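Local coordinates for protein 3-oxosteroid 1-dehydrogenase (Sterolibacterium denitrificans, PDB 7P18) that probably catalyses the FAD-dependent 1,2-dehydrogenation of 3-oxosteroids to 3-oxo-Delta(1)-steroids, passing the electrons to an acceptor, at residues P226-T231 with L258-R263; M279-Q282 with P287-A290. All blocks are in the same frame, centred on the assembly; numbering follows the deposited sequence.

Interaction 1 (P226-T231 with L258-R263); sequences PLWLNT and LQLTAR
Trp-228 meets Leu-258 and Leu-260 through one corner of its indole, the benzo-ring carbon CZ3. This atom lies 4.1 Å from CD2 of Leu-258 and likewise 4.1 Å from CD2 of Leu-260, with CD1 of Leu-260 only slightly farther, so both methyls of Leu-260 converge on the same ring corner. The methyls approach the ring obliquely, and the Leu-258 side chain runs at about a right angle to that of Trp-228. In all three residues the bond from CA to CB is directed toward the other segment. Trp-228 has its CG beside the backbone N and anti to the carbonyl carbon (chi1 -65°), and this torsion together with a chi2 near zero (-5°) brings the six-membered ring toward the leucines. No hydrogen bond joins the segments. They belong to different sheets of the FAD-binding domain: 227-228 is an outermost strand of the five-stranded parallel sheet of Rossmann type, next to 33-36, whereas 256-262 lies inside the four-stranded mixed sheet. Backbone hydrogen bonds tie Trp-228 to Val-35 and to Glu-37, an FAD-binding residue, while Arg-253 makes a cation-pi contact with the indole. Leu-34 of strand 33-36 touches both Trp-228 and Leu-260.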
# COMPACT_ATOMS: atom_id res chain seq x y z
N PRO A 226 13.09 -17.86 14.40
CA PRO A 226 12.03 -18.75 13.94
C PRO A 226 10.81 -17.95 13.48
O PRO A 226 10.46 -16.95 14.10
CB PRO A 226 11.72 -19.63 15.16
CG PRO A 226 12.21 -18.81 16.35
CD PRO A 226 13.39 -18.04 15.82
N LEU A 227 10.18 -18.44 12.41
CA LEU A 227 8.91 -17.92 11.89
C LEU A 227 7.94 -19.10 11.72
O LEU A 227 8.18 -19.91 10.85
CB LEU A 227 9.20 -17.24 10.55
CG LEU A 227 8.08 -16.32 10.05
CD1 LEU A 227 8.61 -15.33 9.03
CD2 LEU A 227 6.93 -17.11 9.43
N TRP A 228 6.90 -19.16 12.53
CA TRP A 228 5.91 -20.27 12.46
C TRP A 228 4.77 -19.88 11.53
O TRP A 228 3.98 -18.99 11.90
CB TRP A 228 5.40 -20.65 13.85
CG TRP A 228 6.44 -21.22 14.76
CD1 TRP A 228 7.74 -21.51 14.45
CD2 TRP A 228 6.26 -21.57 16.14
NE1 TRP A 228 8.39 -21.97 15.57
CE2 TRP A 228 7.51 -22.02 16.61
CE3 TRP A 228 5.19 -21.50 17.03
CZ2 TRP A 228 7.69 -22.45 17.93
CZ3 TRP A 228 5.37 -21.90 18.33
CH2 TRP A 228 6.61 -22.36 18.77
N LEU A 229 4.66 -20.56 10.39
CA LEU A 229 3.53 -20.39 9.43
C LEU A 229 2.33 -21.19 9.94
O LEU A 229 2.51 -22.04 10.82
CB LEU A 229 3.97 -20.84 8.04
CG LEU A 229 5.11 -20.03 7.42
CD1 LEU A 229 5.68 -20.71 6.20
CD2 LEU A 229 4.63 -18.64 7.03
N ASN A 230 1.14 -20.86 9.46
CA ASN A 230 -0.10 -21.61 9.75
C ASN A 230 -0.33 -21.59 11.26
O ASN A 230 -0.86 -22.59 11.78
CB ASN A 230 0.02 -23.03 9.21
CG ASN A 230 0.37 -23.06 7.74
OD1 ASN A 230 1.41 -23.57 7.35
ND2 ASN A 230 -0.49 -22.47 6.95
N THR A 231 0.06 -20.49 11.93
CA THR A 231 0.05 -20.37 13.41
C THR A 231 -0.61 -19.06 13.80
O THR A 231 0.06 -18.11 14.20
CB THR A 231 1.47 -20.51 13.99
OG1 THR A 231 2.02 -21.76 13.58
CG2 THR A 231 1.49 -20.44 15.50
N LEU A 258 -1.94 -23.40 21.94
CA LEU A 258 -0.59 -23.45 22.53
C LEU A 258 -0.32 -22.10 23.21
O LEU A 258 -0.59 -21.03 22.56
CB LEU A 258 0.42 -23.75 21.42
CG LEU A 258 1.88 -23.77 21.85
CD1 LEU A 258 2.12 -24.82 22.93
CD2 LEU A 258 2.78 -24.00 20.66
N GLN A 259 0.12 -22.14 24.47
CA GLN A 259 0.41 -20.94 25.28
C GLN A 259 1.86 -20.58 25.08
O GLN A 259 2.69 -21.43 25.28
CB GLN A 259 0.12 -21.12 26.78
CG GLN A 259 -1.33 -21.50 27.05
CD GLN A 259 -1.92 -20.70 28.18
OE1 GLN A 259 -1.27 -20.47 29.21
NE2 GLN A 259 -3.14 -20.24 27.98
N LEU A 260 2.15 -19.34 24.67
CA LEU A 260 3.52 -18.86 24.43
C LEU A 260 3.81 -17.71 25.39
O LEU A 260 2.95 -16.86 25.55
CB LEU A 260 3.62 -18.39 22.97
CG LEU A 260 3.40 -19.47 21.91
CD1 LEU A 260 3.51 -18.88 20.52
CD2 LEU A 260 4.43 -20.59 22.05
N THR A 261 4.98 -17.71 26.01
CA THR A 261 5.36 -16.66 26.99
C THR A 261 6.31 -15.68 26.32
O THR A 261 7.28 -16.14 25.68
CB THR A 261 5.97 -17.27 28.26
OG1 THR A 261 4.93 -18.05 28.86
CG2 THR A 261 6.45 -16.24 29.25
N ALA A 262 6.05 -14.38 26.51
CA ALA A 262 6.96 -13.29 26.09
C ALA A 262 7.47 -12.61 27.36
O ALA A 262 6.68 -11.96 28.02
CB ALA A 262 6.22 -12.29 25.21
N ARG A 263 8.75 -12.80 27.68
CA ARG A 263 9.36 -12.21 28.90
C ARG A 263 9.33 -10.68 28.83
O ARG A 263 9.12 -10.05 29.87
CB ARG A 263 10.81 -12.65 29.06
CG ARG A 263 11.00 -14.15 29.14
CD ARG A 263 12.35 -14.49 29.71
NE ARG A 263 12.70 -15.89 29.54
CZ ARG A 263 13.34 -16.40 28.50
NH1 ARG A 263 13.69 -15.65 27.46
NH2 ARG A 263 13.60 -17.70 28.48

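Interaction 2 (M279-Q282 with P287-A290); sequences MREQ and PTNA
Arg-280 leans on Thr-288 from its first side-chain carbon: CB lies 3.6 Å from Thr-288 OG1 and 3.8 Å from its CG2. Farther out, CD passes Ala-290, 3.6 Å from its backbone N and 3.9 Å from its CB. The chain then bends at chi3 (69°), which brings NE round to donate to Thr-288 OG1 at 2.8 Å, with an N-H...O angle of 154° and the oxygen near the guanidinium plane. NH2 adds a weak bond to the same hydroxyl, so OG1 sits at the NE/NH2 edge, while Asn-289 O lies over one face of the group, 3.6 Å from CZ. The contact thus fastens helix 277-283 to the loop that follows it, within the FAD-binding domain. At the tip, NH1 forms a salt bridge with Asp-495 and a hydrogen bond to Glu-274 O, which fix the guanidinium from its other end. A leucine in its place, lacking the guanidinium, would probably leave Asp-495 without this salt-bridge partner and let the loop at Thr-288 move more freely against the helix. Beside this, Glu-281 CG touches Thr-288 CG2 at 3.8 Å, and OE2 of Glu-281 accepts a hydrogen bond from Gln-277 NE2.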
# COMPACT_ATOMS: atom_id res chain seq x y z
N MET A 279 -16.64 -6.14 10.89
CA MET A 279 -15.86 -4.99 11.43
C MET A 279 -15.95 -3.80 10.46
O MET A 279 -16.15 -2.67 10.93
CB MET A 279 -14.42 -5.43 11.71
CG MET A 279 -14.32 -6.32 12.93
SD MET A 279 -12.62 -6.71 13.42
CE MET A 279 -12.17 -5.17 14.19
N ARG A 280 -15.93 -4.04 9.13
CA ARG A 280 -16.14 -2.97 8.13
C ARG A 280 -17.48 -2.34 8.41
O ARG A 280 -17.59 -1.10 8.48
CB ARG A 280 -16.08 -3.49 6.69
CG ARG A 280 -14.75 -4.09 6.27
CD ARG A 280 -14.80 -4.47 4.77
NE ARG A 280 -14.84 -3.30 3.91
CZ ARG A 280 -13.80 -2.87 3.18
NH1 ARG A 280 -12.65 -3.52 3.20
NH2 ARG A 280 -13.91 -1.78 2.45
N GLU A 281 -18.54 -3.14 8.55
CA GLU A 281 -19.87 -2.52 8.77
C GLU A 281 -19.94 -1.82 10.13
O GLU A 281 -20.67 -0.81 10.25
CB GLU A 281 -20.96 -3.58 8.62
CG GLU A 281 -21.12 -3.88 7.16
CD GLU A 281 -22.05 -4.99 6.80
OE1 GLU A 281 -22.77 -5.42 7.71
OE2 GLU A 281 -22.04 -5.39 5.60
N GLN A 282 -19.22 -2.33 11.12
CA GLN A 282 -19.22 -1.67 12.47
C GLN A 282 -18.55 -0.29 12.36
O GLN A 282 -19.01 0.67 13.00
CB GLN A 282 -18.52 -2.59 13.46
CG GLN A 282 -18.47 -2.01 14.88
CD GLN A 282 -17.90 -2.97 15.89
OE1 GLN A 282 -17.52 -4.09 15.57
NE2 GLN A 282 -17.76 -2.51 17.11
N PRO A 287 -21.65 2.54 1.58
CA PRO A 287 -21.54 1.09 1.48
C PRO A 287 -20.10 0.62 1.60
O PRO A 287 -19.21 1.33 1.20
CB PRO A 287 -22.02 0.77 0.06
CG PRO A 287 -21.80 2.06 -0.69
CD PRO A 287 -21.99 3.17 0.29
N THR A 288 -19.91 -0.60 2.09
CA THR A 288 -18.59 -1.18 2.36
C THR A 288 -18.63 -2.64 1.96
O THR A 288 -19.64 -3.29 2.22
CB THR A 288 -18.15 -0.95 3.81
OG1 THR A 288 -16.75 -1.20 3.96
CG2 THR A 288 -18.91 -1.80 4.80
N ASN A 289 -17.58 -3.12 1.33
CA ASN A 289 -17.49 -4.52 0.90
C ASN A 289 -16.04 -4.95 0.89
O ASN A 289 -15.23 -4.32 0.17
CB ASN A 289 -18.18 -4.68 -0.46
CG ASN A 289 -18.50 -6.13 -0.72
OD1 ASN A 289 -17.71 -7.00 -0.45
ND2 ASN A 289 -19.69 -6.38 -1.26
N ALA A 290 -15.74 -6.00 1.66
CA ALA A 290 -14.40 -6.60 1.71
C ALA A 290 -13.96 -7.02 0.30
O ALA A 290 -12.75 -6.98 0.04
CB ALA A 290 -14.37 -7.75 2.68

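Interaction 1 closes in the chain before interaction 2 opens, and the two do not touch: their centres are 30 Å apart, their nearest atoms about 17 Å. They share no secondary-structure element, although both fall within the FAD-binding domain. The first is partly buried and wholly apolar across its segments, a junction between two different sheets. The second is a surface contact between a helix and the loop just after it, more extensive (239 against 102 Å² buried) and directional, since a buried arginine supplies its hydrogen bonds. Neither reaches FAD directly: the nearest side chains stand about 9 Å (Trp-228) and about 12 Å (Arg-280) from the cofactor.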